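Local coordinates for protein ribokinase (PDB 6WHJ) that probably phosphorylates D-ribose at O-5 with ATP and a divalent metal, most likely magnesium, to give D-ribose 5-phosphate, at residues S296-D300 with I301-A305; A311-A314 with A315-V319. All blocks are in the same frame, centred on the assembly; numbering follows the deposited sequence.

Interaction 1: residues S296-D300 with I301-A305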
ATOM      1  N   SER B 296       0.916   5.574  44.521  1.00 79.06           N
ATOM      2  CA  SER B 296      -0.003   6.701  44.597  1.00 65.02           C
ATOM      3  C   SER B 296       0.681   8.010  44.233  1.00 61.86           C
ATOM      4  O   SER B 296       0.019   9.055  44.204  1.00 53.76           O
ATOM      5  CB  SER B 296      -0.616   6.793  45.994  1.00 74.94           C
ATOM      6  OG  SER B 296       0.377   7.000  46.984  1.00 79.92           O
ATOM      7  N   ALA B 297       1.998   7.980  43.999  1.00 66.07           N
ATOM      8  CA  ALA B 297       2.669   9.100  43.353  1.00 53.60           C
ATOM      9  C   ALA B 297       2.115   9.324  41.957  1.00 49.17           C
ATOM     10  O   ALA B 297       2.185  10.441  41.432  1.00 47.92           O
ATOM     11  CB  ALA B 297       4.173   8.859  43.287  1.00 54.03           C
ATOM     12  N   LEU B 298       1.584   8.274  41.330  1.00 46.97           N
ATOM     13  CA  LEU B 298       0.978   8.437  40.016  1.00 46.31           C
ATOM     14  C   LEU B 298      -0.350   9.179  40.078  1.00 44.37           C
ATOM     15  O   LEU B 298      -0.984   9.363  39.032  1.00 43.60           O
ATOM     16  CB  LEU B 298       0.789   7.078  39.344  1.00 45.51           C
ATOM     17  CG  LEU B 298       2.060   6.226  39.242  1.00 48.94           C
ATOM     18  CD1 LEU B 298       1.805   4.941  38.469  1.00 43.34           C
ATOM     19  CD2 LEU B 298       3.226   6.991  38.662  1.00 40.30           C
ATOM     20  N   ASN B 299      -0.792   9.589  41.265  1.00 41.79           N
ATOM     21  CA  ASN B 299      -1.980  10.414  41.432  1.00 40.70           C
ATOM     22  C   ASN B 299      -1.653  11.902  41.544  1.00 41.01           C
ATOM     23  O   ASN B 299      -2.572  12.712  41.680  1.00 41.38           O
ATOM     24  CB  ASN B 299      -2.755   9.978  42.676  1.00 41.97           C
ATOM     25  CG  ASN B 299      -3.295   8.563  42.572  1.00 45.98           C
ATOM     26  OD1 ASN B 299      -3.449   8.008  41.478  1.00 41.82           O
ATOM     27  ND2 ASN B 299      -3.576   7.963  43.727  1.00 47.95           N
ATOM     28  N   ASP B 300      -0.369  12.268  41.520  1.00 37.10           N
ATOM     29  CA  ASP B 300       0.109  13.641  41.642  1.00 35.89           C
ATOM     30  C   ASP B 300       0.369  14.224  40.256  1.00 36.39           C
ATOM     31  O   ASP B 300       1.049  13.600  39.436  1.00 36.08           O
ATOM     32  CB  ASP B 300       1.386  13.682  42.488  1.00 35.28           C
ATOM     33  CG  ASP B 300       1.959  15.098  42.661  1.00 44.82           C
ATOM     34  OD1 ASP B 300       1.409  16.070  42.095  1.00 46.61           O
ATOM     35  OD2 ASP B 300       2.994  15.239  43.356  1.00 48.78           O
ATOM     36  N   ILE B 301      -0.171  15.422  39.999  1.00 35.16           N
ATOM     37  CA  ILE B 301      -0.058  15.988  38.657  1.00 34.45           C
ATOM     38  C   ILE B 301       1.381  16.385  38.356  1.00 32.71           C
ATOM     39  O   ILE B 301       1.799  16.375  37.195  1.00 34.66           O
ATOM     40  CB  ILE B 301      -1.013  17.177  38.463  1.00 32.40           C
ATOM     41  CG1 ILE B 301      -1.152  17.487  36.972  1.00 32.51           C
ATOM     42  CG2 ILE B 301      -0.491  18.402  39.183  1.00 33.99           C
ATOM     43  CD1 ILE B 301      -2.067  18.639  36.665  1.00 32.17           C
ATOM     44  N   ASP B 302       2.174  16.712  39.375  1.00 35.71           N
ATOM     45  CA  ASP B 302       3.565  17.050  39.096  1.00 38.71           C
ATOM     46  C   ASP B 302       4.387  15.812  38.739  1.00 37.62           C
ATOM     47  O   ASP B 302       5.308  15.903  37.914  1.00 33.43           O
ATOM     48  CB  ASP B 302       4.174  17.803  40.278  1.00 31.46           C
ATOM     49  CG  ASP B 302       3.612  19.200  40.410  1.00 37.78           C
ATOM     50  OD1 ASP B 302       3.120  19.561  41.507  1.00 42.73           O
ATOM     51  OD2 ASP B 302       3.631  19.935  39.395  1.00 38.14           O
ATOM     52  N   THR B 303       4.058  14.652  39.329  1.00 33.91           N
ATOM     53  CA  THR B 303       4.689  13.403  38.915  1.00 31.76           C
ATOM     54  C   THR B 303       4.352  13.087  37.468  1.00 31.60           C
ATOM     55  O   THR B 303       5.222  12.667  36.699  1.00 31.49           O
ATOM     56  CB  THR B 303       4.254  12.251  39.825  1.00 40.31           C
ATOM     57  OG1 THR B 303       4.595  12.542  41.190  1.00 38.70           O
ATOM     58  CG2 THR B 303       4.936  10.950  39.397  1.00 38.49           C
ATOM     59  N   ILE B 304       3.085  13.276  37.085  1.00 35.14           N
ATOM     60  CA  ILE B 304       2.681  13.104  35.694  1.00 32.60           C
ATOM     61  C   ILE B 304       3.437  14.082  34.811  1.00 31.76           C
ATOM     62  O   ILE B 304       3.844  13.747  33.691  1.00 26.98           O
ATOM     63  CB  ILE B 304       1.155  13.276  35.553  1.00 32.62           C
ATOM     64  CG1 ILE B 304       0.429  12.386  36.565  1.00 33.34           C
ATOM     65  CG2 ILE B 304       0.697  13.013  34.117  1.00 26.75           C
ATOM     66  CD1 ILE B 304       0.701  10.905  36.388  1.00 31.54           C
ATOM     67  N   ALA B 305       3.640  15.307  35.306  1.00 30.85           N
ATOM     68  CA  ALA B 305       4.361  16.306  34.524  1.00 33.63           C
ATOM     69  C   ALA B 305       5.820  15.912  34.328  1.00 34.05           C
ATOM     70  O   ALA B 305       6.362  16.071  33.229  1.00 32.22           O
ATOM     71  CB  ALA B 305       4.265  17.676  35.191  1.00 32.86           C
TER
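An N-cap built on Asp300 starts helix 301-318, where the chain leaves the 3-10 segment that ends at Asn299. OD1 of Asp300 accepts from the backbone N of Asp302 at 2.9 Å. Its CG lies anti to the backbone N (chi1 180°), which carries the carboxylate forward over the first turn of the helix; the donor meets OD1 from above the carboxylate plane, 61° out of it. Meanwhile the carbonyl O of Asp300 receives Ile304 N at 3.1 Å, in the carbonyl plane, as the first i to i+4 bond of the helix. The carboxylate of Asp302 is turned 76° from that of Asp300, with the two OD1 atoms 3.9 Å apart; a salt bridge from Asp302 OD2 to Arg256 probably offsets the like charges. Behind the cap, the side chain of Ile304 reaches back toward the 3-10 segment, its CD1 lying 3.5 Å from Leu298 O, and with Leu298 it packs on Leu284 of helix 272-287. Thr303 points its side chain at the same segment: OG1, beside its own backbone N, makes a weak bond of 3.2 Å to Ala297 O, which also accepts the backbone N of Asp300.

Interaction 2: residues A311-A314 with A315-V319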
ATOM      1  N   ALA B 311       9.333  12.384  28.391  1.00 31.44           N
ATOM      2  CA  ALA B 311       8.833  11.905  27.106  1.00 30.76           C
ATOM      3  C   ALA B 311       9.067  12.932  26.009  1.00 30.46           C
ATOM      4  O   ALA B 311       9.329  12.562  24.859  1.00 32.89           O
ATOM      5  CB  ALA B 311       7.350  11.550  27.210  1.00 27.68           C
ATOM      6  N   SER B 312       8.968  14.225  26.342  1.00 28.94           N
ATOM      7  CA  SER B 312       9.237  15.270  25.351  1.00 33.79           C
ATOM      8  C   SER B 312      10.681  15.220  24.856  1.00 32.75           C
ATOM      9  O   SER B 312      10.935  15.312  23.651  1.00 33.66           O
ATOM     10  CB  SER B 312       8.929  16.651  25.938  1.00 31.42           C
ATOM     11  OG  SER B 312       7.574  16.730  26.333  1.00 36.84           O
ATOM     12  N   VAL B 313      11.639  15.054  25.771  1.00 29.74           N
ATOM     13  CA  VAL B 313      13.041  15.014  25.380  1.00 33.25           C
ATOM     14  C   VAL B 313      13.293  13.822  24.466  1.00 37.54           C
ATOM     15  O   VAL B 313      13.995  13.934  23.450  1.00 35.97           O
ATOM     16  CB  VAL B 313      13.938  14.986  26.635  1.00 38.22           C
ATOM     17  CG1 VAL B 313      15.410  14.789  26.272  1.00 39.85           C
ATOM     18  CG2 VAL B 313      13.756  16.261  27.449  1.00 37.32           C
ATOM     19  N   ALA B 314      12.717  12.662  24.802  1.00 36.83           N
ATOM     20  CA  ALA B 314      12.886  11.489  23.953  1.00 35.59           C
ATOM     21  C   ALA B 314      12.222  11.687  22.595  1.00 36.59           C
ATOM     22  O   ALA B 314      12.802  11.340  21.559  1.00 37.78           O
ATOM     23  CB  ALA B 314      12.339  10.251  24.654  1.00 33.35           C
ATOM     24  N   ALA B 315      11.014  12.252  22.572  1.00 35.85           N
ATOM     25  CA  ALA B 315      10.355  12.503  21.294  1.00 37.07           C
ATOM     26  C   ALA B 315      11.097  13.566  20.493  1.00 38.61           C
ATOM     27  O   ALA B 315      11.209  13.463  19.263  1.00 39.28           O
ATOM     28  CB  ALA B 315       8.899  12.914  21.519  1.00 29.68           C
ATOM     29  N   GLY B 316      11.634  14.579  21.174  1.00 35.76           N
ATOM     30  CA  GLY B 316      12.391  15.600  20.476  1.00 37.84           C
ATOM     31  C   GLY B 316      13.657  15.061  19.840  1.00 41.22           C
ATOM     32  O   GLY B 316      14.112  15.580  18.820  1.00 46.12           O
ATOM     33  N   ILE B 317      14.263  14.040  20.446  1.00 39.79           N
ATOM     34  CA  ILE B 317      15.406  13.405  19.804  1.00 42.48           C
ATOM     35  C   ILE B 317      14.952  12.574  18.610  1.00 45.64           C
ATOM     36  O   ILE B 317      15.582  12.608  17.546  1.00 46.05           O
ATOM     37  CB  ILE B 317      16.209  12.576  20.824  1.00 44.31           C
ATOM     38  CG1 ILE B 317      16.815  13.499  21.894  1.00 42.92           C
ATOM     39  CG2 ILE B 317      17.301  11.771  20.127  1.00 42.33           C
ATOM     40  CD1 ILE B 317      17.413  12.768  23.097  1.00 44.48           C
ATOM     41  N   SER B 318      13.839  11.841  18.754  1.00 43.97           N
ATOM     42  CA  SER B 318      13.374  10.954  17.688  1.00 46.48           C
ATOM     43  C   SER B 318      13.037  11.712  16.406  1.00 48.77           C
ATOM     44  O   SER B 318      13.230  11.181  15.304  1.00 50.54           O
ATOM     45  CB  SER B 318      12.157  10.155  18.159  1.00 42.44           C
ATOM     46  OG  SER B 318      11.043  11.000  18.379  1.00 36.72           O
ATOM     47  N   VAL B 319      12.528  12.944  16.515  1.00 45.05           N
ATOM     48  CA  VAL B 319      12.196  13.703  15.314  1.00 50.84           C
ATOM     49  C   VAL B 319      13.426  14.201  14.572  1.00 53.92           C
ATOM     50  O   VAL B 319      13.296  14.656  13.432  1.00 54.59           O
ATOM     51  CB  VAL B 319      11.268  14.905  15.605  1.00 51.12           C
ATOM     52  CG1 VAL B 319       9.878  14.427  15.991  1.00 44.57           C
ATOM     53  CG2 VAL B 319      11.856  15.803  16.677  1.00 48.98           C
TER
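The carbonyl O of Ala314 takes two backbone donors across the join between 311-314 and 315-319, near the C-terminal end of helix 301-318: Ser318 N at 3.0 Å and, through a weak, strongly bent bond, Ile317 N at 3.3 Å. The ladder of helical i to i+4 bonds is unbroken here. Ala315 N donates to Ala311 O, Gly316 N to Ser312 O at 2.7 Å, and Ile317 N, in its stronger bond, to Val313 O.

One turn on, the carbonyl O of Ala315 also accepts two donors, the hydroxyl of Ser318 at 2.6 Å from OG and the backbone N of Val319 at 3.1 Å. The serine can do this because its OG sits between its backbone N and carbonyl carbon (chi1 66°), folded back against the preceding turn. The hydroxyl comes to the carbonyl O from the side, at a C=O...OG angle of 114°, and is tilted from the carbonyl plane.

Side chains add little across this turn. CG1 of Ile317, beside its own backbone N (chi1 -64°), lies 3.3 Å from Val313 O, while its CD1 comes alongside CG1 of Val313 at 4.3 Å. These two residues form one apolar ridge that packs against helix 331-341, Val313 on Leu338 and both on Ala337. Ala311 meets helix 272-287 at Phe276 and Phe280, and Ala314 lies between it and helix 331-341, touching Ser279 and Val334.

Ser318 is a residue predicted to contribute to the potassium site, with Ser327 nearby, though by which atom is not specified. Its OG is the donor to Ala315 O, and that bond fixes the rotation of the hydroxyl group against the helix.

How the interactions relate
Interactions 1 and 2 occupy opposite ends of helix 301-318, their centres about 21 Å apart and their nearest atoms about 7 Å apart, without touching. Interaction 1 lies about 19 Å from the chain centre, interaction 2 deeper, at about 14 Å. Helix 272-287, which also carries Asp274, the predicted proton acceptor, borders both, and its Phe280 packs on Ile304 in the first and Ala311 in the second. Only the second includes a residue of the predicted potassium site, Ser318, with the side chain of Ser327, another, about 4 Å from its own; in the first, the Ile304 side chain remains about 11 Å from that of Thr239, a predicted ATP-binding residue.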